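Local coordinates for 2-oxoglutarate carboxylase small subunit (Hydrogenobacter thermophilus, PDB 7KCT), which belongs to the biotin carboxylase family of ATP-grasp proteins and holds ADP, a magnesium ion and a bicarbonate ion in the model, at residues Phe372-Glu377 against Leu397-Pro402; Met310-Asp315 against Ile336-Tyr341. All coordinates share one frame; numbering follows the deposited sequence.

Interaction 1 of 2, residues Phe372-Glu377 against Leu397-Pro402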
# COMPACT_ATOMS: atom_id res chain seq x y z
N PHE A 372 -3.53 3.96 4.16
CA PHE A 372 -2.42 3.97 5.10
C PHE A 372 -2.27 2.56 5.65
O PHE A 372 -3.23 1.96 6.14
CB PHE A 372 -2.73 5.00 6.20
CG PHE A 372 -1.68 5.13 7.28
CD1 PHE A 372 -1.51 4.13 8.24
CD2 PHE A 372 -0.89 6.25 7.35
CE1 PHE A 372 -0.52 4.26 9.23
CE2 PHE A 372 0.09 6.40 8.34
CZ PHE A 372 0.28 5.40 9.28
N GLY A 373 -1.07 2.00 5.52
CA GLY A 373 -0.78 0.67 6.03
C GLY A 373 -1.38 -0.49 5.27
O GLY A 373 -1.36 -1.61 5.78
N ILE A 374 -1.83 -0.29 4.03
CA ILE A 374 -2.41 -1.36 3.23
C ILE A 374 -1.54 -1.60 1.99
O ILE A 374 -1.16 -0.66 1.27
CB ILE A 374 -3.86 -1.01 2.86
CG1 ILE A 374 -4.80 -1.00 4.09
CG2 ILE A 374 -4.40 -1.96 1.83
CD1 ILE A 374 -6.19 -0.39 3.78
N ARG A 375 -1.24 -2.86 1.72
CA ARG A 375 -0.54 -3.27 0.51
C ARG A 375 -1.36 -4.38 -0.13
O ARG A 375 -1.89 -5.26 0.55
CB ARG A 375 0.90 -3.73 0.85
CG ARG A 375 1.68 -4.45 -0.21
CD ARG A 375 3.06 -4.80 0.34
NE ARG A 375 3.81 -5.64 -0.57
CZ ARG A 375 5.03 -6.09 -0.33
NH1 ARG A 375 5.66 -5.79 0.82
NH2 ARG A 375 5.60 -6.84 -1.23
N VAL A 376 -1.44 -4.35 -1.45
CA VAL A 376 -2.18 -5.35 -2.19
C VAL A 376 -1.24 -5.96 -3.21
O VAL A 376 -0.60 -5.22 -3.97
CB VAL A 376 -3.42 -4.79 -2.89
CG1 VAL A 376 -4.15 -5.93 -3.63
CG2 VAL A 376 -4.33 -4.15 -1.89
N GLU A 377 -1.16 -7.29 -3.23
CA GLU A 377 -0.44 -8.05 -4.25
C GLU A 377 -1.48 -8.80 -5.09
O GLU A 377 -2.18 -9.69 -4.59
CB GLU A 377 0.56 -9.02 -3.63
CG GLU A 377 1.62 -8.34 -2.76
CD GLU A 377 2.81 -7.74 -3.56
OE1 GLU A 377 3.10 -8.13 -4.75
OE2 GLU A 377 3.48 -6.86 -2.95
N LEU A 397 -3.84 -9.68 0.49
CA LEU A 397 -4.05 -8.42 1.17
C LEU A 397 -3.13 -8.37 2.38
O LEU A 397 -3.18 -9.26 3.22
CB LEU A 397 -5.51 -8.29 1.60
CG LEU A 397 -5.96 -7.01 2.26
CD1 LEU A 397 -5.62 -5.90 1.33
CD2 LEU A 397 -7.47 -7.19 2.52
N ILE A 398 -2.29 -7.34 2.47
CA ILE A 398 -1.30 -7.22 3.54
C ILE A 398 -1.51 -5.92 4.27
O ILE A 398 -1.68 -4.88 3.62
CB ILE A 398 0.14 -7.29 3.00
CG1 ILE A 398 0.33 -8.58 2.24
CG2 ILE A 398 1.16 -7.15 4.16
CD1 ILE A 398 0.62 -8.37 0.78
N VAL A 399 -1.50 -5.96 5.61
CA VAL A 399 -1.60 -4.72 6.36
C VAL A 399 -0.48 -4.65 7.37
O VAL A 399 0.17 -5.64 7.71
CB VAL A 399 -2.96 -4.51 7.09
CG1 VAL A 399 -4.11 -4.69 6.11
CG2 VAL A 399 -3.13 -5.41 8.36
N TRP A 400 -0.23 -3.42 7.82
CA TRP A 400 0.77 -3.15 8.85
C TRP A 400 0.19 -2.15 9.85
O TRP A 400 -0.55 -1.25 9.46
CB TRP A 400 2.10 -2.57 8.25
CG TRP A 400 3.11 -2.19 9.37
CD1 TRP A 400 4.08 -3.00 9.89
CD2 TRP A 400 3.21 -0.95 10.07
NE1 TRP A 400 4.78 -2.32 10.89
CE2 TRP A 400 4.25 -1.07 11.02
CE3 TRP A 400 2.54 0.26 9.96
CZ2 TRP A 400 4.59 -0.03 11.88
CZ3 TRP A 400 2.87 1.27 10.81
CH2 TRP A 400 3.90 1.12 11.75
N ALA A 401 0.53 -2.31 11.13
CA ALA A 401 0.20 -1.30 12.13
C ALA A 401 1.22 -1.36 13.26
O ALA A 401 1.92 -2.37 13.41
CB ALA A 401 -1.19 -1.51 12.71
N PRO A 402 1.29 -0.33 14.12
CA PRO A 402 2.25 -0.39 15.24
C PRO A 402 1.85 -1.40 16.30
O PRO A 402 2.72 -2.00 16.94
CB PRO A 402 2.27 1.04 15.81
CG PRO A 402 1.55 1.91 14.72
CD PRO A 402 0.56 0.95 14.09
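Arg375 and Ile398 form the hydrogen-bonded pair at the middle of two antiparallel strands, whose axes run at 160° to each other. Arg375 N donates to Ile398 O at 2.8 Å, and Ile398 N returns a bond of 2.9 Å to Arg375 O. Just ahead of strand 374-377, Gly373 O extends the ladder by accepting from Trp400 N at 3.0 Å. That bond is more bent (148° at the hydrogen), with the donor in the carbonyl plane, and Val399 CA also approaches Gly373 O, at 3.2 Å, as a CA-H...O contact.

Apolar packing divides between the two faces of the sheet. Ile374, Val376, Leu397 and Val399 share one face, where Leu397 CD1 comes within 3.9 Å of Val376 CG2 and also meets Ile374 CG2; helix 404-417 packs against Leu397 there. On the other face, Ile398 lies alongside Arg375, pointing the same way, while its CD1 reaches Glu377 CG at 3.7 Å.

Within residues 372-377, Arg375 also pairs with Glu377. With CG anti to the backbone N (chi1 168°) and the chain extended, Arg375 presents NE and NH2 side-on to Glu377 OE2, each at 2.7 Å. The oxygen sits in the guanidinium plane, so two bonds to one atom restrain the rotation of the group. Glu309 is the second partner, taking NH1 in a further salt bridge, and Phe372 of the second subunit packs on Arg375. Pairing of strand 374-378 with strand 393-401 belongs to the antiparallel sheet of the biotin carboxylase C-terminal domain, here beside the subunit interface.

Interaction 2 of 2, residues Met310-Asp315 against Ile336-Tyr341; sequences MITGVD and IRFNGY
Ile311 and Asn339 bring the backbones together through one nearly straight bond, Asn339 N to Ile311 O at 2.9 Å (174° at the hydrogen), beside which Thr312 CA makes a CA-H...O contact of 3.4 Å with Arg337 O. A water bridges the same junction, donating to Thr312 O at 2.6 Å and accepting from Arg337 N at 2.9 Å. The site is the C-terminal end of helix 305-312 in the ATP-grasp region: Gly313 leaves helical geometry with a phi of 78°, and Thr312 OG1 accepts from Val314 N at 3.1 Å, which makes an ST turn. That hydroxyl also bonds Thr308 O, one helical turn back.

Ile311 sends its branches to different places. Its CD1 arrives at the edge of the Phe338 ring, near the ring plane and 4.0 Å from Phe338 CD1, whereas CG2 lies 3.6 Å from Gly340 O. Thr312 runs alongside Phe338 in the same direction; a chi1 of 65° leaves its CG2 anti to the carbonyl carbon and beside the ring, 4.0 Å from Phe338 CD1. Ile336 CG2 also approaches this methyl, and strand 229-236 packs against both Ile336 and Phe338.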
# COMPACT_ATOMS: atom_id res chain seq x y z
N MET A 310 7.19 -5.96 5.68
CA MET A 310 6.57 -4.79 6.30
C MET A 310 7.14 -4.48 7.69
O MET A 310 7.13 -3.34 8.11
CB MET A 310 5.06 -4.97 6.40
CG MET A 310 4.41 -5.40 5.09
SD MET A 310 4.37 -4.03 3.93
CE MET A 310 2.86 -3.32 4.60
N ILE A 311 7.56 -5.49 8.47
CA ILE A 311 8.04 -5.20 9.81
C ILE A 311 9.54 -4.93 9.85
O ILE A 311 10.02 -4.33 10.83
CB ILE A 311 7.69 -6.32 10.81
CG1 ILE A 311 8.39 -7.65 10.46
CG2 ILE A 311 6.16 -6.51 10.93
CD1 ILE A 311 8.17 -8.75 11.56
N THR A 312 10.29 -5.40 8.86
CA THR A 312 11.74 -5.19 8.82
C THR A 312 12.18 -4.07 7.89
O THR A 312 13.29 -3.55 8.06
CB THR A 312 12.50 -6.44 8.37
OG1 THR A 312 12.19 -6.79 7.00
CG2 THR A 312 12.20 -7.63 9.28
N GLY A 313 11.38 -3.76 6.87
CA GLY A 313 11.76 -2.86 5.81
C GLY A 313 12.69 -3.44 4.75
O GLY A 313 13.16 -2.70 3.89
N VAL A 314 12.93 -4.74 4.75
CA VAL A 314 13.84 -5.37 3.79
C VAL A 314 13.03 -5.88 2.59
O VAL A 314 12.14 -6.72 2.75
CB VAL A 314 14.64 -6.50 4.47
CG1 VAL A 314 15.46 -7.27 3.49
CG2 VAL A 314 15.54 -5.91 5.55
N ASP A 315 13.36 -5.41 1.39
CA ASP A 315 12.72 -5.89 0.15
C ASP A 315 13.37 -7.21 -0.27
O ASP A 315 14.45 -7.22 -0.87
CB ASP A 315 12.85 -4.83 -0.93
CG ASP A 315 12.14 -5.20 -2.19
OD1 ASP A 315 11.99 -6.42 -2.48
OD2 ASP A 315 11.77 -4.25 -2.92
N ILE A 336 18.75 -5.46 11.82
CA ILE A 336 17.41 -5.98 11.55
C ILE A 336 16.51 -5.70 12.75
O ILE A 336 16.65 -6.34 13.80
CB ILE A 336 17.44 -7.48 11.23
CG1 ILE A 336 18.38 -7.75 10.03
CG2 ILE A 336 16.00 -8.02 11.01
CD1 ILE A 336 18.38 -6.65 8.94
N ARG A 337 15.59 -4.75 12.59
CA ARG A 337 14.58 -4.40 13.57
C ARG A 337 13.21 -4.98 13.19
O ARG A 337 12.91 -5.21 12.02
CB ARG A 337 14.45 -2.89 13.69
CG ARG A 337 15.75 -2.12 13.98
CD ARG A 337 15.95 -1.82 15.45
NE ARG A 337 17.22 -1.15 15.71
CZ ARG A 337 18.37 -1.79 15.89
NH1 ARG A 337 18.40 -3.12 15.84
NH2 ARG A 337 19.50 -1.12 16.11
N PHE A 338 12.37 -5.18 14.20
CA PHE A 338 11.06 -5.76 14.02
C PHE A 338 10.06 -4.74 14.54
O PHE A 338 9.74 -4.70 15.73
CB PHE A 338 10.99 -7.06 14.73
CG PHE A 338 12.05 -8.05 14.29
CD1 PHE A 338 11.92 -8.72 13.08
CD2 PHE A 338 13.16 -8.33 15.10
CE1 PHE A 338 12.87 -9.65 12.68
CE2 PHE A 338 14.11 -9.27 14.71
CZ PHE A 338 13.97 -9.92 13.49
N ASN A 339 9.57 -3.91 13.62
CA ASN A 339 8.74 -2.74 13.94
C ASN A 339 7.29 -3.11 13.69
O ASN A 339 6.88 -3.29 12.54
CB ASN A 339 9.20 -1.57 13.07
CG ASN A 339 8.37 -0.31 13.28
OD1 ASN A 339 7.91 -0.03 14.37
ND2 ASN A 339 8.25 0.50 12.23
N GLY A 340 6.51 -3.23 14.77
CA GLY A 340 5.08 -3.39 14.65
C GLY A 340 4.65 -4.77 14.21
O GLY A 340 5.32 -5.78 14.40
N TYR A 341 3.46 -4.81 13.61
CA TYR A 341 2.78 -6.05 13.30
C TYR A 341 2.17 -5.96 11.91
O TYR A 341 1.64 -4.92 11.54
CB TYR A 341 1.66 -6.32 14.31
CG TYR A 341 2.15 -6.64 15.69
CD1 TYR A 341 2.38 -5.64 16.62
CD2 TYR A 341 2.40 -7.95 16.06
CE1 TYR A 341 2.84 -5.94 17.89
CE2 TYR A 341 2.87 -8.26 17.33
CZ TYR A 341 3.10 -7.26 18.23
OH TYR A 341 3.56 -7.56 19.49
O HOH W 1 8.97 -0.88 9.39
O HOH W 2 14.99 -3.66 10.00

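Overall arrangement
Following the chain, helix 305-312 leads into interaction 2, which closes a loop containing helix 316-324 when 336-341 returns to 310-315. Strand 341-351 starts at the end of that contact, and after strand 357-362 the chain enters interaction 1, where 397-402 closes a second loop onto 372-377. The loops follow in series, neither nesting nor crossing, yet their centres are about 13 Å apart and they touch. Trp400 NE1 lies 2.8 Å from Asn339 O and Ala401 N 2.9 Å from Tyr341 O, both probable hydrogen bonds. Interaction 2 fastens the end of helix 305-312 to 336-341, which in turn meets strand 393-401 through these bonds; both contacts also meet the second subunit.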